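Local coordinates for nisin leader peptide-processing serine protease NisP (Lactococcus lactis subsp. lactis, PDB 4MZD), which cleaves the leader peptide from the nisin precursor as a subtilisin-like serine protease, a step in making this lantibiotic, at residues Q89-I94 and V366-G371; S101-E106 and H147-A152; G206-I211 and V275-S280; S298-I303 and A310-T315. All blocks are in the same frame, centred on the assembly; numbering follows the deposited sequence.

Contact 1. Residues Q89-I94 and V366-G371; sequences QPSKKI and VVDKYG
Both oxygens of the Asp368 carboxylate are taken up by Ser91, one by its hydroxyl and the other by its backbone amide. Ser91 OG donates to Asp368 OD1 at 2.7 Å, on the syn lone pair that faces the sister oxygen. The amide is less in line with the group: Ser91 N reaches Asp368 OD2 over 2.8 Å in a nearly straight bond (172° at the hydrogen), yet it comes down from above the carboxylate plane. Pro90 lies against the same oxygen, its CA 3.3 Å from Asp368 OD2. Beside this polar patch, Ile94 CG2 sits 3.6 Å from Asp368 OD1, and Ile94 CD1 runs on to Val367 CG1 at 3.7 Å. With CG1 anti to the backbone N (chi1 -179°), Ile94 sends one branch to each helix residue.

The contact ties the loop between helix 83-87 and strand 95-100 to the last turn of helix 356-370, the helix that in subtilases follows the nucleophilic serine.

In the second shell, Ser91 OG is fixed by an ST turn, accepting from Lys93 N at 3.0 Å, so the hydroxyl that donates to the aspartate is itself held from its own loop. Asp368 OD2 has another partner in the hydroxyl of Tyr88. Farther in, Ile94 also packs on Ile168 and Ala364, while Val367 leans on Leu378 of helix 375-384.

Contact 2. Residues S101-E106 and H147-A152; sequences SGIMEE and HGTEVA
Two side-chain hydroxyls, one from each segment, accept backbone amides of the other. Gly148 N donates to Ser101 OG at 2.8 Å, and Met104 N to Thr149 OG1 at 3.0 Å; both bonds are bent, with 149° and 143° at the hydrogen. Thr149 OG1 is anti to its own carbonyl carbon (chi1 -59°), which sets the hydroxyl where the Met104 amide can reach it. Asp143 bonds both hydroxyls, OD1 to Ser101 OG and OD2 to Thr149 OG1, a second shell shared by the two bonds.

This is the join between the loop leaving strand 95-100, which ends at Asp100, and the first turns of helix 147-156, which starts at His147. In the subtilase fold these two residues belong to the charge relay, here predicted with Ser353, and His147 ND1 is hydrogen-bonded to Asp100.

Gly148 CA makes a CA-H...O contact of 3.3 Å with Gly102 O, so the helix backbone lies directly on the loop. A water lies within hydrogen-bonding distance of both Gly102 O and Gly148 O, though it has more acceptors near it than protons to give.

Between the two segments the apolar contact is Ile103 CD1 on Ala152 CB at 3.6 Å; Leu114 also touches Ile103, and Ile98 touches Ala152.

Contact 3. Residues G206-I211 and V275-S280; sequences GQYLMI and VVDAPS
Asp277 OD2, on the carboxylate beside the Tyr208 ring, is gripped by Gly247 N and Asn302 ND2, while OD1 forms a salt bridge with Arg488, the C-terminal residue of the chain. Across the strands, this carboxylate crosses the Tyr208 ring obliquely, planes 56° apart, with Tyr208 CE1 3.6 Å from Asp277 CG. The ring's hydroxyl bonds instead to Asp249 and Asn302, and Arg488 makes a cation-pi contact with the ring.

The backbones that carry these side chains pair antiparallel. Gln207 with Ala278 and Leu209 with Val276 are the hydrogen-bonded pairs; Ala278 N to Gln207 O and Leu209 N to Val276 O are each 2.9 Å. Tyr208 and Asp277 form a non-hydrogen-bonded pair, as do Met210 and Val275. Their face carries Met210 CG 4.1 Å from Val275 CG2.

On the other face, Leu209 CD1 touches Ala278 CB at 3.6 Å. Ile260 of helix 256-264 covers the Met210 face, and Tyr225 of helix 222-238 packs against Leu209. Gly206 CA comes within 3.2 Å of Ala278 O, the carbonyl of the cis peptide to Pro279.

Strand 275-278 thus forms an antiparallel addition to the end of strand 200-210, whose core neighbours in the subtilisin-like sheet run parallel to it.

Contact 4. Residues S298-I303 and A310-T315; sequences SDFSNI and APAGTT
Phe300 lays its ring beside the bend at 312-315, with Ser298 CB over one face, offset toward the rim, and Thr315 OG1 in plane at its edge. Phe300 CZ meets Ala312 CB at 3.8 Å and Ala312 O at 3.5 Å. A chi1 of 53° sets CG between the backbone N and the carbonyl carbon, placing the ring against 312-315.

Alongside, Asp299 holds Thr315 by two bonds, both arriving on the syn sides of its oxygens. Thr315 N donates to Asp299 OD1 at 2.8 Å, 26° out of the carboxylate plane, and Thr315 OG1 donates to Asp299 OD2 at 2.7 Å. Bonds to both oxygens, from the amide and hydroxyl of one residue, hold the carboxylate against rotation. A water joins Asp299 N to Thr314 OG1, which also bonds to Ala316 N. Ser298 OG donates to Gly313 O at 2.7 Å, in the carbonyl plane. Ser298 to Ser301 form a type I turn, closed by Ser301 N to Ser298 O.

Ser298-Ser301 belongs to the loop that joins the parallel strands 286-291 and 308-311. Residues 310-315 carry the chain from strand 308-311 to Thr315, which stands at the N-cap position of helix 316-328 although its side chain makes no capping bond, while Tyr350 packs on both Phe300 and Thr315.

From the N terminus, residues 89-94 come first, and their partner on helix 356-370 lies 272 residues on, so contact 1 closes a loop in which the other three are nested. Contact 2 follows within it, closing a loop of 40 residues between 101-106 and 147-152, from the end of strand 95-100 to helix 147-156. Contact 3 then joins strand 200-210 to strand 275-278 across 63 residues, and contact 4 ties the loop after strand 286-291 to the exit of strand 308-311, with six residues between. These three run in series without crossing. Only contacts 3 and 4 touch, through Asn302. Contacts 1 and 3 lie on opposite sides of the chain's centre.

Contact 1. Residues Q89-I94 and V366-G371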
loop_
_atom_site.group_PDB
_atom_site.type_symbol
_atom_site.label_atom_id
_atom_site.label_comp_id
_atom_site.label_asym_id
_atom_site.label_seq_id
_atom_site.Cartn_x
_atom_site.Cartn_y
_atom_site.Cartn_z
ATOM N N GLN A 89 -13.231 -15.049 -11.385
ATOM C CA GLN A 89 -11.883 -15.607 -11.393
ATOM C C GLN A 89 -11.073 -14.915 -12.482
ATOM O O GLN A 89 -11.442 -14.971 -13.652
ATOM C CB GLN A 89 -11.943 -17.112 -11.675
ATOM C CG GLN A 89 -10.643 -17.705 -12.183
ATOM C CD GLN A 89 -9.547 -17.655 -11.151
ATOM O OE1 GLN A 89 -9.769 -17.970 -9.981
ATOM N NE2 GLN A 89 -8.353 -17.254 -11.574
ATOM N N PRO A 90 -9.963 -14.258 -12.110
ATOM C CA PRO A 90 -9.209 -13.497 -13.111
ATOM C C PRO A 90 -8.430 -14.357 -14.097
ATOM O O PRO A 90 -8.029 -15.488 -13.803
ATOM C CB PRO A 90 -8.234 -12.677 -12.260
ATOM C CG PRO A 90 -8.035 -13.520 -11.032
ATOM C CD PRO A 90 -9.376 -14.142 -10.764
ATOM N N SER A 91 -8.223 -13.787 -15.277
ATOM C CA SER A 91 -7.359 -14.363 -16.290
ATOM C C SER A 91 -5.897 -14.114 -15.941
ATOM O O SER A 91 -5.580 -13.440 -14.960
ATOM C CB SER A 91 -7.654 -13.734 -17.648
ATOM O OG SER A 91 -6.999 -12.479 -17.773
ATOM N N LYS A 92 -5.005 -14.637 -16.776
ATOM C CA LYS A 92 -3.572 -14.434 -16.598
ATOM C C LYS A 92 -3.074 -13.145 -17.242
ATOM O O LYS A 92 -1.884 -12.836 -17.177
ATOM C CB LYS A 92 -2.791 -15.628 -17.147
ATOM C CG LYS A 92 -3.020 -16.915 -16.379
ATOM C CD LYS A 92 -2.688 -16.752 -14.906
ATOM C CE LYS A 92 -2.604 -18.100 -14.213
ATOM N NZ LYS A 92 -2.318 -17.956 -12.765
ATOM N N LYS A 93 -3.973 -12.389 -17.866
ATOM C CA LYS A 93 -3.573 -11.173 -18.569
ATOM C C LYS A 93 -3.372 -9.975 -17.635
ATOM O O LYS A 93 -2.644 -9.041 -17.966
ATOM C CB LYS A 93 -4.598 -10.824 -19.647
ATOM C CG LYS A 93 -4.635 -11.789 -20.810
ATOM C CD LYS A 93 -5.619 -11.321 -21.869
ATOM C CE LYS A 93 -5.363 -9.874 -22.278
ATOM N NZ LYS A 93 -5.982 -8.885 -21.344
ATOM N N ILE A 94 -4.011 -10.007 -16.475
ATOM C CA ILE A 94 -3.961 -8.909 -15.518
ATOM C C ILE A 94 -2.843 -9.158 -14.509
ATOM O O ILE A 94 -2.573 -10.302 -14.136
ATOM C CB ILE A 94 -5.330 -8.780 -14.793
ATOM C CG1 ILE A 94 -5.337 -7.625 -13.795
ATOM C CG2 ILE A 94 -5.705 -10.081 -14.082
ATOM C CD1 ILE A 94 -5.160 -6.268 -14.424
ATOM N N VAL A 366 -11.497 -5.917 -11.389
ATOM C CA VAL A 366 -12.364 -5.064 -12.203
ATOM C C VAL A 366 -11.789 -4.807 -13.587
ATOM O O VAL A 366 -12.495 -4.864 -14.599
ATOM C CB VAL A 366 -12.572 -3.680 -11.513
ATOM C CG1 VAL A 366 -13.243 -2.689 -12.465
ATOM C CG2 VAL A 366 -13.359 -3.834 -10.235
ATOM N N VAL A 367 -10.502 -4.491 -13.627
ATOM C CA VAL A 367 -9.837 -4.245 -14.897
ATOM C C VAL A 367 -9.985 -5.465 -15.797
ATOM O O VAL A 367 -10.314 -5.348 -16.975
ATOM C CB VAL A 367 -8.347 -3.905 -14.690
ATOM C CG1 VAL A 367 -7.591 -3.970 -16.006
ATOM C CG2 VAL A 367 -8.201 -2.524 -14.063
ATOM N N ASP A 368 -9.760 -6.637 -15.219
ATOM C CA ASP A 368 -9.834 -7.891 -15.955
ATOM C C ASP A 368 -11.276 -8.236 -16.355
ATOM O O ASP A 368 -11.536 -8.584 -17.508
ATOM C CB ASP A 368 -9.215 -9.006 -15.109
ATOM C CG ASP A 368 -8.912 -10.257 -15.907
ATOM O OD1 ASP A 368 -8.060 -10.191 -16.817
ATOM O OD2 ASP A 368 -9.499 -11.317 -15.597
ATOM N N LYS A 369 -12.212 -8.123 -15.415
ATOM C CA LYS A 369 -13.598 -8.500 -15.680
ATOM C C LYS A 369 -14.261 -7.622 -16.735
ATOM O O LYS A 369 -14.953 -8.117 -17.621
ATOM C CB LYS A 369 -14.428 -8.461 -14.395
ATOM C CG LYS A 369 -15.914 -8.741 -14.628
ATOM C CD LYS A 369 -16.721 -8.653 -13.337
ATOM C CE LYS A 369 -18.221 -8.760 -13.597
ATOM N NZ LYS A 369 -18.640 -10.145 -13.945
ATOM N N TYR A 370 -14.050 -6.315 -16.635
ATOM C CA TYR A 370 -14.755 -5.358 -17.480
ATOM C C TYR A 370 -13.915 -4.861 -18.657
ATOM O O TYR A 370 -14.404 -4.096 -19.489
ATOM C CB TYR A 370 -15.257 -4.177 -16.640
ATOM C CG TYR A 370 -16.431 -4.512 -15.738
ATOM C CD1 TYR A 370 -17.712 -4.642 -16.263
ATOM C CD2 TYR A 370 -16.266 -4.678 -14.367
ATOM C CE1 TYR A 370 -18.793 -4.941 -15.456
ATOM C CE2 TYR A 370 -17.348 -4.979 -13.544
ATOM C CZ TYR A 370 -18.613 -5.107 -14.100
ATOM O OH TYR A 370 -19.707 -5.401 -13.318
ATOM N N GLY A 371 -12.665 -5.310 -18.743
ATOM C CA GLY A 371 -11.764 -4.856 -19.787
ATOM C C GLY A 371 -11.570 -3.349 -19.759
ATOM O O GLY A 371 -11.511 -2.703 -20.806
#

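Contact 2. Residues S101-E106 and H147-A152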
loop_
_atom_site.group_PDB
_atom_site.type_symbol
_atom_site.label_atom_id
_atom_site.label_comp_id
_atom_site.label_asym_id
_atom_site.label_seq_id
_atom_site.Cartn_x
_atom_site.Cartn_y
_atom_site.Cartn_z
ATOM N N SER A 101 9.216 -4.169 -0.434
ATOM C CA SER A 101 10.518 -4.695 -0.021
ATOM C C SER A 101 10.938 -5.986 -0.724
ATOM O O SER A 101 11.895 -6.626 -0.295
ATOM C CB SER A 101 10.583 -4.883 1.499
ATOM O OG SER A 101 9.757 -5.948 1.931
ATOM N N GLY A 102 10.249 -6.356 -1.803
ATOM C CA GLY A 102 10.528 -7.605 -2.484
ATOM C C GLY A 102 9.536 -8.674 -2.076
ATOM O O GLY A 102 8.482 -8.375 -1.513
ATOM N N ILE A 103 9.854 -9.931 -2.358
ATOM C CA ILE A 103 8.948 -11.007 -1.994
ATOM C C ILE A 103 9.739 -12.266 -1.697
ATOM O O ILE A 103 10.856 -12.433 -2.187
ATOM C CB ILE A 103 7.919 -11.279 -3.128
ATOM C CG1 ILE A 103 6.654 -11.978 -2.605
ATOM C CG2 ILE A 103 8.563 -12.065 -4.275
ATOM C CD1 ILE A 103 5.540 -12.066 -3.631
ATOM N N MET A 104 9.155 -13.132 -0.878
ATOM C CA MET A 104 9.640 -14.492 -0.704
ATOM C C MET A 104 8.919 -15.352 -1.735
ATOM O O MET A 104 7.777 -15.779 -1.513
ATOM C CB MET A 104 9.334 -14.987 0.707
ATOM C CG MET A 104 9.929 -16.355 1.002
ATOM S SD MET A 104 9.077 -17.280 2.330
ATOM C CE MET A 104 10.319 -18.553 2.748
ATOM N N GLU A 105 9.573 -15.591 -2.872
ATOM C CA GLU A 105 8.905 -16.240 -3.999
ATOM C C GLU A 105 8.439 -17.651 -3.673
ATOM O O GLU A 105 7.471 -18.144 -4.256
ATOM C CB GLU A 105 9.804 -16.274 -5.240
ATOM C CG GLU A 105 10.010 -14.928 -5.919
ATOM C CD GLU A 105 10.721 -15.071 -7.247
ATOM O OE1 GLU A 105 11.904 -15.462 -7.236
ATOM O OE2 GLU A 105 10.101 -14.812 -8.301
ATOM N N GLU A 106 9.136 -18.305 -2.751
ATOM C CA GLU A 106 8.840 -19.689 -2.437
ATOM C C GLU A 106 7.744 -19.841 -1.379
ATOM O O GLU A 106 7.434 -20.957 -0.981
ATOM C CB GLU A 106 10.121 -20.430 -2.029
ATOM C CG GLU A 106 10.699 -20.019 -0.685
ATOM C CD GLU A 106 11.750 -18.916 -0.770
ATOM O OE1 GLU A 106 12.663 -18.928 0.085
ATOM O OE2 GLU A 106 11.667 -18.034 -1.662
ATOM N N HIS A 147 7.854 -7.155 4.873
ATOM C CA HIS A 147 6.763 -6.268 4.518
ATOM C C HIS A 147 6.191 -6.572 3.131
ATOM O O HIS A 147 4.976 -6.659 2.953
ATOM C CB HIS A 147 7.238 -4.818 4.602
ATOM C CG HIS A 147 6.131 -3.826 4.512
ATOM N ND1 HIS A 147 5.765 -3.228 3.328
ATOM C CD2 HIS A 147 5.295 -3.336 5.457
ATOM C CE1 HIS A 147 4.759 -2.402 3.548
ATOM N NE2 HIS A 147 4.451 -2.454 4.831
ATOM N N GLY A 148 7.065 -6.733 2.142
ATOM C CA GLY A 148 6.612 -6.975 0.785
ATOM C C GLY A 148 5.851 -8.280 0.640
ATOM O O GLY A 148 4.902 -8.383 -0.142
ATOM N N THR A 149 6.284 -9.294 1.375
ATOM C CA THR A 149 5.608 -10.585 1.361
ATOM C C THR A 149 4.241 -10.481 2.041
ATOM O O THR A 149 3.254 -11.093 1.594
ATOM C CB THR A 149 6.495 -11.660 2.024
ATOM O OG1 THR A 149 7.737 -11.742 1.314
ATOM C CG2 THR A 149 5.832 -13.030 2.020
ATOM N N GLU A 150 4.179 -9.683 3.106
ATOM C CA GLU A 150 2.946 -9.445 3.849
ATOM C C GLU A 150 1.921 -8.706 2.978
ATOM O O GLU A 150 0.731 -9.053 2.968
ATOM C CB GLU A 150 3.274 -8.684 5.140
ATOM C CG GLU A 150 4.085 -9.529 6.118
ATOM C CD GLU A 150 4.933 -8.741 7.093
ATOM O OE1 GLU A 150 4.819 -7.501 7.154
ATOM O OE2 GLU A 150 5.731 -9.391 7.809
ATOM N N VAL A 151 2.394 -7.706 2.239
ATOM C CA VAL A 151 1.559 -6.973 1.302
ATOM C C VAL A 151 1.096 -7.892 0.160
ATOM O O VAL A 151 -0.085 -7.902 -0.199
ATOM C CB VAL A 151 2.332 -5.757 0.746
ATOM C CG1 VAL A 151 1.624 -5.140 -0.450
ATOM C CG2 VAL A 151 2.532 -4.725 1.846
ATOM N N ALA A 152 2.019 -8.677 -0.397
ATOM C CA ALA A 152 1.664 -9.562 -1.505
ATOM C C ALA A 152 0.552 -10.533 -1.129
ATOM O O ALA A 152 -0.346 -10.783 -1.935
ATOM C CB ALA A 152 2.877 -10.320 -1.999
HETATM O O HOH W 1 6.109 -7.727 -2.750
#

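Contact 3. Residues G206-I211 and V275-S280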
loop_
_atom_site.group_PDB
_atom_site.type_symbol
_atom_site.label_atom_id
_atom_site.label_comp_id
_atom_site.label_asym_id
_atom_site.label_seq_id
_atom_site.Cartn_x
_atom_site.Cartn_y
_atom_site.Cartn_z
ATOM N N GLY A 206 5.481 5.579 1.644
ATOM C CA GLY A 206 5.341 6.981 1.308
ATOM C C GLY A 206 6.214 7.873 2.157
ATOM O O GLY A 206 7.075 7.406 2.905
ATOM N N GLN A 207 5.990 9.177 2.028
ATOM C CA GLN A 207 6.765 10.171 2.752
ATOM C C GLN A 207 6.007 11.490 2.733
ATOM O O GLN A 207 5.203 11.751 1.827
ATOM C CB GLN A 207 8.129 10.382 2.091
ATOM C CG GLN A 207 8.011 11.002 0.709
ATOM C CD GLN A 207 9.298 10.967 -0.099
ATOM O OE1 GLN A 207 9.343 10.365 -1.160
ATOM N NE2 GLN A 207 10.335 11.631 0.384
ATOM N N TYR A 208 6.282 12.339 3.717
ATOM C CA TYR A 208 5.715 13.682 3.716
ATOM C C TYR A 208 6.663 14.659 3.036
ATOM O O TYR A 208 7.870 14.688 3.328
ATOM C CB TYR A 208 5.396 14.158 5.142
ATOM C CG TYR A 208 4.461 13.214 5.846
ATOM C CD1 TYR A 208 3.154 13.049 5.404
ATOM C CD2 TYR A 208 4.890 12.453 6.920
ATOM C CE1 TYR A 208 2.300 12.153 6.013
ATOM C CE2 TYR A 208 4.039 11.553 7.542
ATOM C CZ TYR A 208 2.745 11.412 7.082
ATOM O OH TYR A 208 1.885 10.521 7.680
ATOM N N LEU A 209 6.105 15.457 2.130
ATOM C CA LEU A 209 6.855 16.471 1.398
ATOM C C LEU A 209 6.279 17.845 1.715
ATOM O O LEU A 209 5.064 18.036 1.646
ATOM C CB LEU A 209 6.741 16.221 -0.105
ATOM C CG LEU A 209 7.238 14.860 -0.605
ATOM C CD1 LEU A 209 6.967 14.711 -2.089
ATOM C CD2 LEU A 209 8.720 14.678 -0.317
ATOM N N MET A 210 7.146 18.797 2.058
ATOM C CA MET A 210 6.721 20.186 2.201
ATOM C C MET A 210 7.086 20.867 0.891
ATOM O O MET A 210 8.269 21.036 0.584
ATOM C CB MET A 210 7.405 20.858 3.397
ATOM C CG MET A 210 6.728 22.169 3.849
ATOM S SD MET A 210 7.441 22.995 5.355
ATOM C CE MET A 210 8.923 23.729 4.625
ATOM N N ILE A 211 6.074 21.226 0.107
ATOM C CA ILE A 211 6.301 21.603 -1.286
ATOM C C ILE A 211 6.278 23.111 -1.527
ATOM O O ILE A 211 6.447 23.560 -2.657
ATOM C CB ILE A 211 5.324 20.888 -2.249
ATOM C CG1 ILE A 211 3.869 21.271 -1.960
ATOM C CG2 ILE A 211 5.509 19.391 -2.148
ATOM C CD1 ILE A 211 2.894 20.821 -3.040
ATOM N N VAL A 275 2.136 20.863 3.160
ATOM C CA VAL A 275 2.624 19.506 3.357
ATOM C C VAL A 275 1.681 18.526 2.680
ATOM O O VAL A 275 0.456 18.648 2.788
ATOM C CB VAL A 275 2.716 19.157 4.853
ATOM C CG1 VAL A 275 3.314 17.765 5.034
ATOM C CG2 VAL A 275 3.547 20.197 5.586
ATOM N N VAL A 276 2.266 17.565 1.969
ATOM C CA VAL A 276 1.504 16.491 1.343
ATOM C C VAL A 276 2.059 15.125 1.749
ATOM O O VAL A 276 3.239 14.992 2.087
ATOM C CB VAL A 276 1.483 16.624 -0.196
ATOM C CG1 VAL A 276 0.880 17.960 -0.601
ATOM C CG2 VAL A 276 2.883 16.476 -0.775
ATOM N N ASP A 277 1.175 14.131 1.716
ATOM C CA ASP A 277 1.477 12.720 1.944
ATOM C C ASP A 277 1.635 12.132 0.538
ATOM O O ASP A 277 0.659 12.018 -0.206
ATOM C CB ASP A 277 0.289 12.106 2.711
ATOM C CG ASP A 277 0.561 10.713 3.262
ATOM O OD1 ASP A 277 1.542 10.073 2.830
ATOM O OD2 ASP A 277 -0.240 10.256 4.115
ATOM N N ALA A 278 2.874 11.834 0.154
ATOM C CA ALA A 278 3.198 11.414 -1.213
ATOM C C ALA A 278 3.642 9.947 -1.292
ATOM O O ALA A 278 4.371 9.475 -0.424
ATOM C CB ALA A 278 4.287 12.315 -1.775
ATOM N N PRO A 279 3.267 9.235 -2.372
ATOM C CA PRO A 279 2.572 9.732 -3.573
ATOM C C PRO A 279 1.040 9.667 -3.545
ATOM O O PRO A 279 0.417 9.866 -4.586
ATOM C CB PRO A 279 3.103 8.808 -4.671
ATOM C CG PRO A 279 3.319 7.503 -3.954
ATOM C CD PRO A 279 3.835 7.892 -2.590
ATOM N N SER A 280 0.434 9.431 -2.388
ATOM C CA SER A 280 -1.023 9.306 -2.345
ATOM C C SER A 280 -1.766 10.606 -2.679
ATOM O O SER A 280 -2.930 10.562 -3.064
ATOM C CB SER A 280 -1.497 8.760 -0.995
ATOM O OG SER A 280 -1.287 9.701 0.040
#

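Contact 4. Residues S298-I303 and A310-T315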
loop_
_atom_site.group_PDB
_atom_site.type_symbol
_atom_site.label_atom_id
_atom_site.label_comp_id
_atom_site.label_asym_id
_atom_site.label_seq_id
_atom_site.Cartn_x
_atom_site.Cartn_y
_atom_site.Cartn_z
ATOM N N SER A 298 -9.020 3.517 11.443
ATOM C CA SER A 298 -8.032 3.003 12.382
ATOM C C SER A 298 -7.421 4.129 13.194
ATOM O O SER A 298 -7.154 5.209 12.663
ATOM C CB SER A 298 -6.909 2.295 11.625
ATOM O OG SER A 298 -7.412 1.268 10.788
ATOM N N ASP A 299 -7.160 3.872 14.472
ATOM C CA ASP A 299 -6.553 4.890 15.316
ATOM C C ASP A 299 -5.305 5.507 14.693
ATOM O O ASP A 299 -5.088 6.716 14.796
ATOM C CB ASP A 299 -6.241 4.355 16.724
ATOM C CG ASP A 299 -5.181 3.263 16.731
ATOM O OD1 ASP A 299 -5.257 2.347 15.884
ATOM O OD2 ASP A 299 -4.287 3.309 17.609
ATOM N N PHE A 300 -4.484 4.681 14.048
ATOM C CA PHE A 300 -3.233 5.160 13.461
ATOM C C PHE A 300 -3.389 5.811 12.083
ATOM O O PHE A 300 -2.453 6.445 11.602
ATOM C CB PHE A 300 -2.213 4.022 13.340
ATOM C CG PHE A 300 -2.744 2.811 12.623
ATOM C CD1 PHE A 300 -2.911 2.811 11.243
ATOM C CD2 PHE A 300 -3.093 1.668 13.333
ATOM C CE1 PHE A 300 -3.418 1.705 10.587
ATOM C CE2 PHE A 300 -3.599 0.557 12.680
ATOM C CZ PHE A 300 -3.771 0.578 11.314
ATOM N N SER A 301 -4.522 5.623 11.413
ATOM C CA SER A 301 -4.599 6.016 10.007
ATOM C C SER A 301 -4.694 7.520 9.806
ATOM O O SER A 301 -5.440 8.212 10.506
ATOM C CB SER A 301 -5.791 5.357 9.320
ATOM O OG SER A 301 -5.807 5.679 7.935
ATOM N N ASN A 302 -3.952 8.025 8.831
ATOM C CA ASN A 302 -4.229 9.359 8.344
ATOM C C ASN A 302 -5.630 9.381 7.740
ATOM O O ASN A 302 -6.203 8.340 7.390
ATOM C CB ASN A 302 -3.207 9.770 7.290
ATOM C CG ASN A 302 -1.841 10.088 7.872
ATOM O OD1 ASN A 302 -1.597 9.957 9.075
ATOM N ND2 ASN A 302 -0.938 10.527 7.009
ATOM N N ILE A 303 -6.172 10.584 7.619
ATOM C CA ILE A 303 -7.522 10.775 7.125
ATOM C C ILE A 303 -7.479 11.673 5.900
ATOM O O ILE A 303 -6.881 12.750 5.935
ATOM C CB ILE A 303 -8.430 11.423 8.203
ATOM C CG1 ILE A 303 -8.384 10.632 9.518
ATOM C CG2 ILE A 303 -9.859 11.578 7.691
ATOM C CD1 ILE A 303 -7.362 11.152 10.513
ATOM N N ALA A 310 -9.929 0.619 3.759
ATOM C CA ALA A 310 -10.086 -0.827 3.826
ATOM C C ALA A 310 -9.424 -1.330 5.107
ATOM O O ALA A 310 -8.674 -0.598 5.754
ATOM C CB ALA A 310 -9.493 -1.489 2.589
ATOM N N PRO A 311 -9.709 -2.578 5.502
ATOM C CA PRO A 311 -9.209 -3.026 6.809
ATOM C C PRO A 311 -7.685 -3.019 6.953
ATOM O O PRO A 311 -6.973 -3.658 6.172
ATOM C CB PRO A 311 -9.783 -4.441 6.934
ATOM C CG PRO A 311 -11.065 -4.360 6.159
ATOM C CD PRO A 311 -10.716 -3.508 4.959
ATOM N N ALA A 312 -7.232 -2.310 7.988
ATOM C CA ALA A 312 -5.827 -2.144 8.340
ATOM C C ALA A 312 -5.549 -2.539 9.787
ATOM O O ALA A 312 -4.393 -2.656 10.177
ATOM C CB ALA A 312 -5.395 -0.704 8.121
ATOM N N GLY A 313 -6.604 -2.696 10.587
ATOM C CA GLY A 313 -6.462 -3.041 11.991
ATOM C C GLY A 313 -6.458 -1.835 12.916
ATOM O O GLY A 313 -6.885 -0.732 12.551
ATOM N N THR A 314 -5.986 -2.061 14.139
ATOM C CA THR A 314 -5.966 -1.021 15.154
ATOM C C THR A 314 -4.850 -1.262 16.151
ATOM O O THR A 314 -4.512 -2.413 16.468
ATOM C CB THR A 314 -7.309 -0.952 15.909
ATOM O OG1 THR A 314 -7.240 0.078 16.897
ATOM C CG2 THR A 314 -7.625 -2.257 16.615
ATOM N N THR A 315 -4.285 -0.169 16.652
ATOM C CA THR A 315 -3.345 -0.236 17.768
ATOM C C THR A 315 -3.939 0.332 19.060
ATOM O O THR A 315 -3.233 0.503 20.050
ATOM C CB THR A 315 -1.983 0.444 17.453
ATOM O OG1 THR A 315 -2.192 1.737 16.869
ATOM C CG2 THR A 315 -1.178 -0.397 16.483
HETATM O O HOH W 2 -8.894 1.859 15.726
#